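Local coordinates for aerotolerance-related membrane protein (Bacteroides fragilis, PDB 4JDU) that binds calcium through a von Willebrand factor type A domain and probably serves an aerotolerance-related role at the cell membrane, at residues I13-D16 against S20-A23; I38-D43 against D193-A198; I53-D58 against V114-E119; A59-P64 against I95-R100. The protein carries 6 engineered substitutions. One frame throughout, in Å; residues are numbered along the deposited sequence. Where two conformers were deposited one is given.

Contact 1 of 4, residues I13-D16 against S20-A23; sequences IALD and SMLA. With CA (calcium ion), chain C.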
loop_
_atom_site.group_PDB
_atom_site.type_symbol
_atom_site.label_atom_id
_atom_site.label_comp_id
_atom_site.label_asym_id
_atom_site.label_seq_id
_atom_site.Cartn_x
_atom_site.Cartn_y
_atom_site.Cartn_z
ATOM N N ILE A 13 6.486 -3.704 -1.633
ATOM C CA ILE A 13 5.111 -3.233 -1.633
ATOM C C ILE A 13 4.527 -3.457 -0.248
ATOM O O ILE A 13 4.686 -4.528 0.340
ATOM C CB ILE A 13 4.255 -4.016 -2.648
ATOM C CG1 ILE A 13 4.882 -3.962 -4.041
ATOM C CG2 ILE A 13 2.831 -3.475 -2.679
ATOM C CD1 ILE A 13 4.954 -2.561 -4.624
ATOM N N ALA A 14 3.861 -2.444 0.292
ATOM C CA ALA A 14 3.089 -2.625 1.518
ATOM C C ALA A 14 1.637 -2.298 1.204
ATOM O O ALA A 14 1.291 -1.127 1.021
ATOM C CB ALA A 14 3.624 -1.734 2.641
ATOM N N LEU A 15 0.810 -3.334 1.111
ATOM C CA LEU A 15 -0.578 -3.186 0.678
ATOM C C LEU A 15 -1.539 -3.229 1.849
ATOM O O LEU A 15 -1.587 -4.213 2.588
ATOM C CB LEU A 15 -0.947 -4.283 -0.321
ATOM C CG LEU A 15 -2.421 -4.380 -0.746
ATOM C CD1 LEU A 15 -2.849 -3.157 -1.536
ATOM C CD2 LEU A 15 -2.592 -5.619 -1.578
ATOM N N ASP A 16 -2.307 -2.158 2.001
ATOM C CA ASP A 16 -3.402 -2.080 2.967
ATOM C C ASP A 16 -4.519 -3.048 2.559
ATOM O O ASP A 16 -5.098 -2.903 1.481
ATOM C CB ASP A 16 -3.933 -0.639 2.931
ATOM C CG ASP A 16 -4.830 -0.294 4.099
ATOM O OD1 ASP A 16 -5.521 -1.184 4.633
ATOM O OD2 ASP A 16 -4.865 0.909 4.464
ATOM N N SER A 20 -11.582 -0.900 5.210
ATOM C CA SER A 20 -11.945 0.291 4.440
ATOM C C SER A 20 -11.564 0.183 2.959
ATOM O O SER A 20 -12.127 0.884 2.115
ATOM C CB SER A 20 -11.345 1.555 5.056
ATOM O OG SER A 20 -9.931 1.475 5.070
HETATM N N MSE A 21 -10.598 -0.679 2.647
HETATM C CA MSE A 21 -10.182 -0.874 1.258
HETATM C C MSE A 21 -11.250 -1.559 0.409
HETATM O O MSE A 21 -11.140 -1.611 -0.821
HETATM C CB MSE A 21 -8.846 -1.628 1.206
HETATM C CG MSE A 21 -7.711 -0.848 1.882
HETATM SE SE MSE A 21 -7.096 0.642 0.786
HETATM C CE MSE A 21 -6.172 -0.410 -0.581
ATOM N N LEU A 22 -12.308 -2.058 1.046
ATOM C CA LEU A 22 -13.410 -2.646 0.286
ATOM C C LEU A 22 -14.414 -1.597 -0.216
ATOM O O LEU A 22 -15.317 -1.923 -0.983
ATOM C CB LEU A 22 -14.106 -3.750 1.082
ATOM C CG LEU A 22 -13.215 -4.966 1.359
ATOM C CD1 LEU A 22 -13.852 -5.867 2.392
ATOM C CD2 LEU A 22 -12.931 -5.742 0.093
ATOM N N ALA A 23 -14.244 -0.343 0.188
ATOM C CA ALA A 23 -15.069 0.737 -0.359
ATOM C C ALA A 23 -14.957 0.786 -1.882
ATOM O O ALA A 23 -13.893 0.502 -2.448
ATOM C CB ALA A 23 -14.686 2.085 0.248
HETATM CA CA CA C . -8.334 1.114 6.794
HETATM O O HOH W 1 -10.316 -0.243 7.902
HETATM O O HOH W 2 -9.729 2.815 7.908
#

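Contact 2 of 4, residues I38-D43 against D193-A198; sequences ISKLVD and DNSNSA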
loop_
_atom_site.group_PDB
_atom_site.type_symbol
_atom_site.label_atom_id
_atom_site.label_comp_id
_atom_site.label_asym_id
_atom_site.label_seq_id
_atom_site.Cartn_x
_atom_site.Cartn_y
_atom_site.Cartn_z
ATOM N N ILE A 38 -0.585 -3.112 -8.632
ATOM C CA ILE A 38 0.574 -3.938 -8.288
ATOM C C ILE A 38 0.921 -4.864 -9.444
ATOM O O ILE A 38 2.096 -5.021 -9.800
ATOM C CB ILE A 38 0.312 -4.742 -7.019
ATOM C CG1 ILE A 38 0.203 -3.788 -5.830
ATOM C CG2 ILE A 38 1.447 -5.739 -6.759
ATOM C CD1 ILE A 38 -0.305 -4.438 -4.585
ATOM N N SER A 39 -0.104 -5.457 -10.047
ATOM C CA SER A 39 0.089 -6.313 -11.210
ATOM C C SER A 39 0.781 -5.565 -12.353
ATOM O O SER A 39 1.725 -6.079 -12.964
ATOM C CB SER A 39 -1.254 -6.871 -11.674
ATOM O OG SER A 39 -1.085 -7.796 -12.733
ATOM N N LYS A 40 0.316 -4.351 -12.640
ATOM C CA LYS A 40 0.936 -3.541 -13.688
ATOM C C LYS A 40 2.364 -3.190 -13.317
ATOM O O LYS A 40 3.269 -3.233 -14.158
ATOM C CB LYS A 40 0.142 -2.250 -13.934
ATOM C CG LYS A 40 -1.271 -2.476 -14.410
ATOM C CD LYS A 40 -1.299 -3.593 -15.433
ATOM C CE LYS A 40 -2.712 -3.935 -15.861
ATOM N NZ LYS A 40 -2.696 -5.037 -16.865
ATOM N N LEU A 41 2.552 -2.840 -12.050
ATOM C CA LEU A 41 3.853 -2.425 -11.537
ATOM C C LEU A 41 4.905 -3.512 -11.733
ATOM O O LEU A 41 6.005 -3.241 -12.231
ATOM C CB LEU A 41 3.730 -2.043 -10.059
ATOM C CG LEU A 41 4.971 -1.511 -9.342
ATOM C CD1 LEU A 41 5.561 -0.368 -10.126
ATOM C CD2 LEU A 41 4.597 -1.051 -7.950
ATOM N N VAL A 42 4.568 -4.743 -11.361
ATOM C CA VAL A 42 5.517 -5.845 -11.513
ATOM C C VAL A 42 5.722 -6.252 -12.975
ATOM O O VAL A 42 6.838 -6.623 -13.361
ATOM C CB VAL A 42 5.153 -7.076 -10.648
ATOM C CG1 VAL A 42 5.035 -6.686 -9.188
ATOM C CG2 VAL A 42 3.881 -7.729 -11.133
ATOM N N ASP A 43 4.665 -6.176 -13.790
ATOM C CA ASP A 43 4.777 -6.515 -15.211
ATOM C C ASP A 43 5.668 -5.507 -15.927
ATOM O O ASP A 43 6.218 -5.797 -16.991
ATOM C CB ASP A 43 3.401 -6.582 -15.895
ATOM C CG ASP A 43 2.720 -7.933 -15.728
ATOM O OD1 ASP A 43 3.376 -8.880 -15.249
ATOM O OD2 ASP A 43 1.528 -8.049 -16.096
ATOM N N ASP A 193 -5.729 7.078 -9.936
ATOM C CA ASP A 193 -6.949 7.078 -10.734
ATOM C C ASP A 193 -6.791 6.142 -11.936
ATOM O O ASP A 193 -7.370 5.054 -11.953
ATOM C CB ASP A 193 -7.364 8.504 -11.112
ATOM C CG ASP A 193 -8.022 9.236 -9.951
ATOM O OD1 ASP A 193 -8.617 8.560 -9.078
ATOM O OD2 ASP A 193 -7.954 10.482 -9.910
ATOM N N ASN A 194 -5.994 6.534 -12.923
ATOM C CA ASN A 194 -5.551 5.571 -13.925
ATOM C C ASN A 194 -4.396 4.744 -13.354
ATOM O O ASN A 194 -3.282 5.249 -13.193
ATOM C CB ASN A 194 -5.138 6.275 -15.220
ATOM C CG ASN A 194 -4.856 5.299 -16.355
ATOM O OD1 ASN A 194 -4.013 4.410 -16.234
ATOM N ND2 ASN A 194 -5.567 5.463 -17.467
ATOM N N SER A 195 -4.672 3.476 -13.042
ATOM C CA SER A 195 -3.684 2.593 -12.418
ATOM C C SER A 195 -2.458 2.384 -13.310
ATOM O O SER A 195 -1.341 2.210 -12.816
ATOM C CB SER A 195 -4.311 1.240 -12.059
ATOM O OG SER A 195 -4.107 0.289 -13.091
ATOM N N ASN A 196 -2.670 2.402 -14.624
ATOM C CA ASN A 196 -1.568 2.286 -15.573
ATOM C C ASN A 196 -0.686 3.532 -15.556
ATOM O O ASN A 196 0.538 3.441 -15.674
ATOM C CB ASN A 196 -2.094 2.015 -16.986
ATOM C CG ASN A 196 -2.787 0.672 -17.098
ATOM O OD1 ASN A 196 -2.144 -0.351 -17.329
ATOM N ND2 ASN A 196 -4.104 0.666 -16.925
ATOM N N SER A 197 -1.316 4.693 -15.397
ATOM C CA SER A 197 -0.595 5.958 -15.291
ATOM C C SER A 197 0.116 6.096 -13.945
ATOM O O SER A 197 1.263 6.545 -13.880
ATOM C CB SER A 197 -1.545 7.135 -15.514
ATOM O OG SER A 197 -2.005 7.159 -16.855
ATOM N N ALA A 198 -0.563 5.705 -12.871
ATOM C CA ALA A 198 0.059 5.706 -11.552
ATOM C C ALA A 198 1.284 4.794 -11.544
ATOM O O ALA A 198 2.320 5.134 -10.971
ATOM C CB ALA A 198 -0.947 5.274 -10.489
#

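Contact 3 of 4, residues I53-D58 against V114-E119; sequences IVFAGD and VITDGE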
loop_
_atom_site.group_PDB
_atom_site.type_symbol
_atom_site.label_atom_id
_atom_site.label_comp_id
_atom_site.label_asym_id
_atom_site.label_seq_id
_atom_site.Cartn_x
_atom_site.Cartn_y
_atom_site.Cartn_z
ATOM N N ILE A 53 4.226 -7.043 1.403
ATOM C CA ILE A 53 3.665 -7.066 2.739
ATOM C C ILE A 53 2.190 -6.691 2.627
ATOM O O ILE A 53 1.822 -5.842 1.809
ATOM C CB ILE A 53 4.409 -6.036 3.614
ATOM C CG1 ILE A 53 5.752 -6.623 4.042
ATOM C CG2 ILE A 53 3.590 -5.614 4.837
ATOM C CD1 ILE A 53 6.739 -5.581 4.494
ATOM N N VAL A 54 1.343 -7.350 3.407
ATOM C CA VAL A 54 -0.032 -6.885 3.582
ATOM C C VAL A 54 -0.223 -6.414 5.014
ATOM O O VAL A 54 0.445 -6.899 5.946
ATOM C CB VAL A 54 -1.076 -7.977 3.240
ATOM C CG1 VAL A 54 -0.963 -8.387 1.779
ATOM C CG2 VAL A 54 -0.931 -9.198 4.176
ATOM N N PHE A 55 -1.114 -5.452 5.213
ATOM C CA PHE A 55 -1.347 -4.967 6.568
ATOM C C PHE A 55 -2.771 -4.500 6.817
ATOM O O PHE A 55 -3.466 -4.038 5.909
ATOM C CB PHE A 55 -0.351 -3.850 6.937
ATOM C CG PHE A 55 -0.585 -2.541 6.215
ATOM C CD1 PHE A 55 0.004 -2.301 4.976
ATOM C CD2 PHE A 55 -1.381 -1.540 6.779
ATOM C CE1 PHE A 55 -0.185 -1.092 4.317
ATOM C CE2 PHE A 55 -1.592 -0.329 6.106
ATOM C CZ PHE A 55 -0.993 -0.112 4.878
ATOM N N ALA A 56 -3.174 -4.609 8.074
ATOM C CA ALA A 56 -4.359 -3.932 8.574
ATOM C C ALA A 56 -3.961 -3.439 9.956
ATOM O O ALA A 56 -3.184 -2.492 10.057
ATOM C CB ALA A 56 -5.558 -4.877 8.619
ATOM N N GLY A 57 -4.430 -4.095 11.010
ATOM C CA GLY A 57 -4.006 -3.747 12.357
ATOM C C GLY A 57 -2.585 -4.200 12.642
ATOM O O GLY A 57 -1.904 -3.659 13.522
ATOM N N ASP A 58 -2.141 -5.212 11.903
ATOM C CA ASP A 58 -0.766 -5.685 11.983
ATOM C C ASP A 58 -0.268 -5.907 10.562
ATOM O O ASP A 58 -1.062 -5.915 9.617
ATOM C CB ASP A 58 -0.700 -6.988 12.776
ATOM C CG ASP A 58 -1.845 -7.926 12.444
ATOM N N VAL A 114 3.887 2.136 -0.324
ATOM C CA VAL A 114 2.700 1.922 0.498
ATOM C C VAL A 114 1.458 2.224 -0.330
ATOM O O VAL A 114 1.364 3.298 -0.923
ATOM C CB VAL A 114 2.711 2.823 1.750
ATOM C CG1 VAL A 114 1.530 2.505 2.643
ATOM C CG2 VAL A 114 4.015 2.642 2.533
ATOM N N ILE A 115 0.526 1.269 -0.390
ATOM C CA ILE A 115 -0.725 1.430 -1.137
ATOM C C ILE A 115 -1.897 1.353 -0.161
ATOM O O ILE A 115 -2.141 0.323 0.463
ATOM C CB ILE A 115 -0.847 0.380 -2.257
ATOM C CG1 ILE A 115 0.450 0.370 -3.075
ATOM C CG2 ILE A 115 -2.037 0.674 -3.145
ATOM C CD1 ILE A 115 0.456 -0.592 -4.227
ATOM N N THR A 116 -2.612 2.465 -0.011
ATOM C CA THR A 116 -3.521 2.621 1.114
ATOM C C THR A 116 -4.505 3.748 0.857
ATOM O O THR A 116 -4.270 4.587 -0.006
ATOM C CB THR A 116 -2.712 2.937 2.413
ATOM O OG1 THR A 116 -3.590 3.027 3.539
ATOM C CG2 THR A 116 -1.923 4.259 2.275
ATOM N N ASP A 117 -5.600 3.775 1.612
ATOM C CA ASP A 117 -6.496 4.929 1.590
ATOM C C ASP A 117 -6.067 5.938 2.657
ATOM O O ASP A 117 -6.680 7.003 2.814
ATOM C CB ASP A 117 -7.957 4.502 1.750
ATOM C CG ASP A 117 -8.194 3.634 2.974
ATOM O OD1 ASP A 117 -7.436 3.761 3.965
ATOM O OD2 ASP A 117 -9.154 2.839 2.946
ATOM N N GLY A 118 -5.020 5.586 3.393
ATOM C CA GLY A 118 -4.397 6.511 4.323
ATOM C C GLY A 118 -5.214 6.773 5.565
ATOM O O GLY A 118 -4.818 7.587 6.407
ATOM N N GLU A 119 -6.358 6.108 5.691
ATOM C CA GLU A 119 -7.156 6.211 6.904
ATOM C C GLU A 119 -6.411 5.559 8.051
ATOM O O GLU A 119 -6.863 4.549 8.595
ATOM C CB GLU A 119 -8.497 5.511 6.732
ATOM C CG GLU A 119 -9.517 6.328 5.997
ATOM C CD GLU A 119 -10.916 6.123 6.536
ATOM O OE1 GLU A 119 -11.742 7.052 6.404
ATOM O OE2 GLU A 119 -11.192 5.031 7.081
#

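Contact 4 of 4, residues A59-P64 against I95-R100; sequences AFTQLP and INLAAR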
loop_
_atom_site.group_PDB
_atom_site.type_symbol
_atom_site.label_atom_id
_atom_site.label_comp_id
_atom_site.label_asym_id
_atom_site.label_seq_id
_atom_site.Cartn_x
_atom_site.Cartn_y
_atom_site.Cartn_z
ATOM N N ALA A 59 1.042 -6.070 10.405
ATOM C CA ALA A 59 1.648 -6.244 9.091
ATOM C C ALA A 59 2.345 -7.599 8.980
ATOM O O ALA A 59 2.943 -8.091 9.948
ATOM C CB ALA A 59 2.638 -5.108 8.808
ATOM N N PHE A 60 2.267 -8.193 7.793
ATOM C CA PHE A 60 2.867 -9.498 7.533
ATOM C C PHE A 60 3.486 -9.544 6.150
ATOM O O PHE A 60 2.942 -8.987 5.196
ATOM C CB PHE A 60 1.819 -10.617 7.644
ATOM C CG PHE A 60 1.170 -10.707 8.990
ATOM C CD1 PHE A 60 1.766 -11.422 10.018
ATOM C CD2 PHE A 60 -0.040 -10.077 9.226
ATOM C CE1 PHE A 60 1.167 -11.502 11.266
ATOM C CE2 PHE A 60 -0.650 -10.159 10.462
ATOM C CZ PHE A 60 -0.044 -10.866 11.485
ATOM N N THR A 61 4.611 -10.237 6.031
ATOM C CA THR A 61 5.242 -10.437 4.736
ATOM C C THR A 61 4.701 -11.667 4.020
ATOM O O THR A 61 4.956 -12.807 4.421
ATOM C CB THR A 61 6.763 -10.546 4.891
ATOM O OG1 THR A 61 7.240 -9.345 5.516
ATOM C CG2 THR A 61 7.426 -10.717 3.534
ATOM N N GLN A 62 3.948 -11.447 2.947
ATOM C CA GLN A 62 3.479 -12.574 2.151
ATOM C C GLN A 62 4.575 -13.058 1.226
ATOM O O GLN A 62 4.819 -14.256 1.104
ATOM C CB GLN A 62 2.258 -12.188 1.323
ATOM C CG GLN A 62 1.031 -11.878 2.152
ATOM C CD GLN A 62 -0.209 -11.892 1.316
ATOM O OE1 GLN A 62 -0.144 -11.743 0.091
ATOM N NE2 GLN A 62 -1.355 -12.089 1.961
ATOM N N LEU A 63 5.225 -12.117 0.551
ATOM C CA LEU A 63 6.223 -12.471 -0.444
ATOM C C LEU A 63 7.539 -11.788 -0.123
ATOM O O LEU A 63 7.657 -10.571 -0.271
ATOM C CB LEU A 63 5.752 -12.025 -1.829
ATOM C CG LEU A 63 6.697 -12.350 -2.984
ATOM C CD1 LEU A 63 6.846 -13.860 -3.150
ATOM C CD2 LEU A 63 6.171 -11.725 -4.259
ATOM N N PRO A 64 8.534 -12.560 0.330
ATOM C CA PRO A 64 9.876 -11.995 0.485
ATOM C C PRO A 64 10.410 -11.502 -0.856
ATOM O O PRO A 64 10.000 -12.004 -1.915
ATOM C CB PRO A 64 10.705 -13.184 0.994
ATOM C CG PRO A 64 9.701 -14.088 1.657
ATOM C CD PRO A 64 8.450 -13.947 0.818
ATOM N N ILE A 95 5.523 0.023 7.375
ATOM C CA ILE A 95 6.769 0.647 6.918
ATOM C C ILE A 95 7.956 0.097 7.688
ATOM O O ILE A 95 8.996 -0.218 7.095
ATOM C CB ILE A 95 6.709 2.174 7.048
ATOM C CG1 ILE A 95 5.617 2.724 6.129
ATOM C CG2 ILE A 95 8.074 2.801 6.742
ATOM C CD1 ILE A 95 5.349 4.209 6.377
ATOM N N ASN A 96 7.799 -0.035 9.003
ATOM C CA ASN A 96 8.857 -0.597 9.838
ATOM C C ASN A 96 9.233 -2.006 9.393
ATOM O O ASN A 96 10.407 -2.345 9.310
ATOM C CB ASN A 96 8.443 -0.634 11.313
ATOM C CG ASN A 96 8.553 0.719 11.992
ATOM O OD1 ASN A 96 9.199 1.641 11.488
ATOM N ND2 ASN A 96 7.932 0.838 13.155
ATOM N N LEU A 97 8.230 -2.827 9.102
ATOM C CA LEU A 97 8.484 -4.188 8.670
ATOM C C LEU A 97 9.174 -4.177 7.309
ATOM O O LEU A 97 10.151 -4.909 7.093
ATOM C CB LEU A 97 7.164 -4.954 8.588
ATOM C CG LEU A 97 7.275 -6.389 8.086
ATOM C CD1 LEU A 97 8.132 -7.227 9.001
ATOM C CD2 LEU A 97 5.869 -6.974 7.967
ATOM N N ALA A 98 8.672 -3.344 6.396
ATOM C CA ALA A 98 9.276 -3.225 5.067
ATOM C C ALA A 98 10.739 -2.802 5.121
ATOM O O ALA A 98 11.573 -3.347 4.385
ATOM C CB ALA A 98 8.471 -2.266 4.195
ATOM N N ALA A 99 11.048 -1.841 5.992
ATOM C CA ALA A 99 12.405 -1.313 6.086
ATOM C C ALA A 99 13.402 -2.374 6.521
ATOM O O ALA A 99 14.593 -2.252 6.259
ATOM C CB ALA A 99 12.451 -0.126 7.038
ATOM N N ARG A 100 12.916 -3.413 7.185
ATOM C CA ARG A 100 13.762 -4.486 7.673
ATOM C C ARG A 100 13.720 -5.717 6.782
ATOM O O ARG A 100 14.275 -6.764 7.132
ATOM C CB ARG A 100 13.357 -4.831 9.104
ATOM C CG ARG A 100 13.729 -3.711 10.069
ATOM C CD ARG A 100 13.453 -4.072 11.509
ATOM N NE ARG A 100 14.071 -5.326 11.912
ATOM C CZ ARG A 100 13.769 -5.947 13.048
ATOM N NH1 ARG A 100 14.365 -7.087 13.390
ATOM N NH2 ARG A 100 12.860 -5.403 13.846
#

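Contact 1 of 4, residues I13-D16 against S20-A23
A backbone oxygen buried against a selenium-containing side chain marks this contact. The carbonyl of Asp16 has no polar partner anywhere in the model and is met instead by Met21, modelled as selenomethionine: Asp16 O lies 3.3 Å from Met21 CG and 3.4 Å from its terminal CE. Met21 reaches it because its chain is bent at both chi2 and chi3 (-75° and -72°), curling round so that two carbons face the carbonyl while SE rests 4.0 Å from Asp16 CB. A long, flexible, unbranched apolar chain suits this place, since it can follow the contour of a strand end; its CE also grazes Leu15 CD1, while the other branch, CD2, packs on Ile38 of helix 37-43.

On its polar side Asp16 turns its carboxylate toward the calcium without binding it. OD2 stays 4.2 Å from the metal and is hydrogen-bonded to Thr116, while OD1 is engaged by Ser18. Ser20, by contrast, is a direct ligand. With chi1 at 61° its OG stands between the backbone N and the carbonyl carbon and meets the calcium at 2.4 Å, and Ser20 N donates to a metal-bound water at 3.0 Å. Ser18 and Thr89 add their hydroxyls, and Asp117 is hydrogen-bonded to Ser20 OG.

Asp16, Ser18 and Ser20 form the DxSxS signature of the metal ion-dependent adhesion site. Neutral hydroxyls and water touch the ion while carboxylates stand one shell back, which probably polarises those ligands and leaves the calcium strongly electrophilic.

Contact 2 of 4, residues I38-D43 against D193-A198
Lys40 lays its methylenes across the amide oxygen of Asn196, at a slant. CG, CD and CE all pass near that one atom, Lys40 CG being nearest at 3.7 Å from Asn196 OD1. A bend at chi2 (-42°), followed by an extended run, carries the chain past that oxygen, and NZ ends 4.7 Å from Asn196 OD1, too far for direct pairing. Lysine suits such a boundary: its methylenes can pack while the ammonium group stays toward the partly exposed side. Asn196 is poorly ordered, so the exact lie of its amide deserves caution. Deeper in, Ser195 presents a small hydroxyl, with OG 4.2 Å from Lys40 CG; a small side chain fits in this buried spot.

The two helices belong to the α/β fold of the von Willebrand factor type A domain. Helix 37-43 lies on the central sheet, and the start of helix 195-206 comes in beside it. Further along, Leu41 of the first helix meets Ile202 and Asn203 of the second, in the buried part of the same interface, and Lys40 also touches Gln199.

Asn194 is the N-cap of the later helix. Its OD1 accepts from Ser197 N at 2.8 Å with an N-H...O angle of 148°, the donor standing above the carbonyl plane, 39° out of it. Asparagine is well suited to this position because its short side chain can fold back onto an amide of the first turn, which has no earlier carbonyl within the helix to bond.

Contact 3 of 4, residues I53-D58 against V114-E119
Phe55 reaches Val114 and Thr116 with its ring, which spans the gap between the two strands. The backbones themselves are well apart, with 9.6 Å between the CA atoms of Phe55 and Thr116, because strand 9-16 runs between them; a large aromatic group is what can bridge such a distance. Chi1 of 71° sets the ring between the backbone N and the carbonyl carbon of Phe55, swung across the sheet so that CZ leads. CZ is 4.3 Å from Thr116 CB, which lies at the ring edge near its plane, and 4.3 Å from Val114 CG1, which comes in obliquely. Beta-branched residues suit the receiving strand, since they put a carbon close to the backbone, within reach of CZ.

Past Phe55 the chain leaves the strand. Ala56 and Gly57, both small, enter a tight turn closed by Ala56 N bonding to Asp58 O at 2.9 Å.

Strand 109-116 ends in two linked turns. Thr116 OG1, besides its bond to Asp16, accepts from Gly118 N at 2.9 Å and 164° in an ST turn. Asp117 OD1 accepts from Glu119 N at 3.1 Å in an Asx turn, the donor on the anti side and well out of the carboxylate plane. Gly118 has a positive phi, a backbone shape that glycine adopts readily. Asp117 is a calcium-site residue that does not touch the ion in this model; its OD2 forms a salt bridge with Arg30.

The Phe55 ring thus lies over strand 9-16 and beneath helix 91-99, touching Ile91 and Ala94. Ile53 meets Leu97 and Ala98 of the same helix, while Ile115 points to the other face, toward Ile13 and helix 37-43.

Contact 4 of 4, residues A59-P64 against I95-R100
Leu97 CD2 is the focus of the close packing, pressed against the edge strand at three successive residues. This methyl lies 3.8 Å from Ala59 CB, 3.7 Å from Ala59 O and 3.8 Å from Phe60 N, so it rests on the peptide as well as on the neighbouring methyl. Thr61 closes the other side with OG1 3.7 Å from Leu97 CD2, the two side chains crossing at a slant. Leu97 holds CG opposite its own backbone N (chi1 177°), which extends the branch from the helix to the strand. The small Ala59 admits it, and one methyl, CD2, wedges between Ala59 and Thr61; Ile53 of the adjoining strand also touches Leu97.

The outer side is much looser. Phe60 points its CB away from the helix and its ring lies on the surface, where it meets Ile84. Beyond Thr61 the strand turns a corner, and Gln62 and Leu63 both face Met52 in a classic beta bulge; Leu63 then packs toward helix 69-77 instead.

Strand 59-61 and helix 95-99 run nearly alongside, at 26° with axes 8.6 Å apart. Helices in such folds run antiparallel to the parallel strands, so strand 59-66, the antiparallel edge strand paired with strand 49-55 in a hairpin, runs along with its helix, as belongs to the α/β sandwich of the von Willebrand factor type A domain.

Contacts 1 and 3 are buried and only 5 Å apart between centres, sharing a hydrogen-bonded network at the calcium site. Here polar networks and apolar packing interlock. Contacts 2 and 4 lie further out and rely on van der Waals packing, contact 4 at the surface and contact 2 partly buried. They sit on opposite faces of the sheet, contact 2 joining two helices and contact 4 a helix to the edge strand. The central strands connect them all: Ile13 and Leu15 of contact 1 pack on Ile38, while Ile53 of contact 3 touches Thr61 and Ala98 of contact 4.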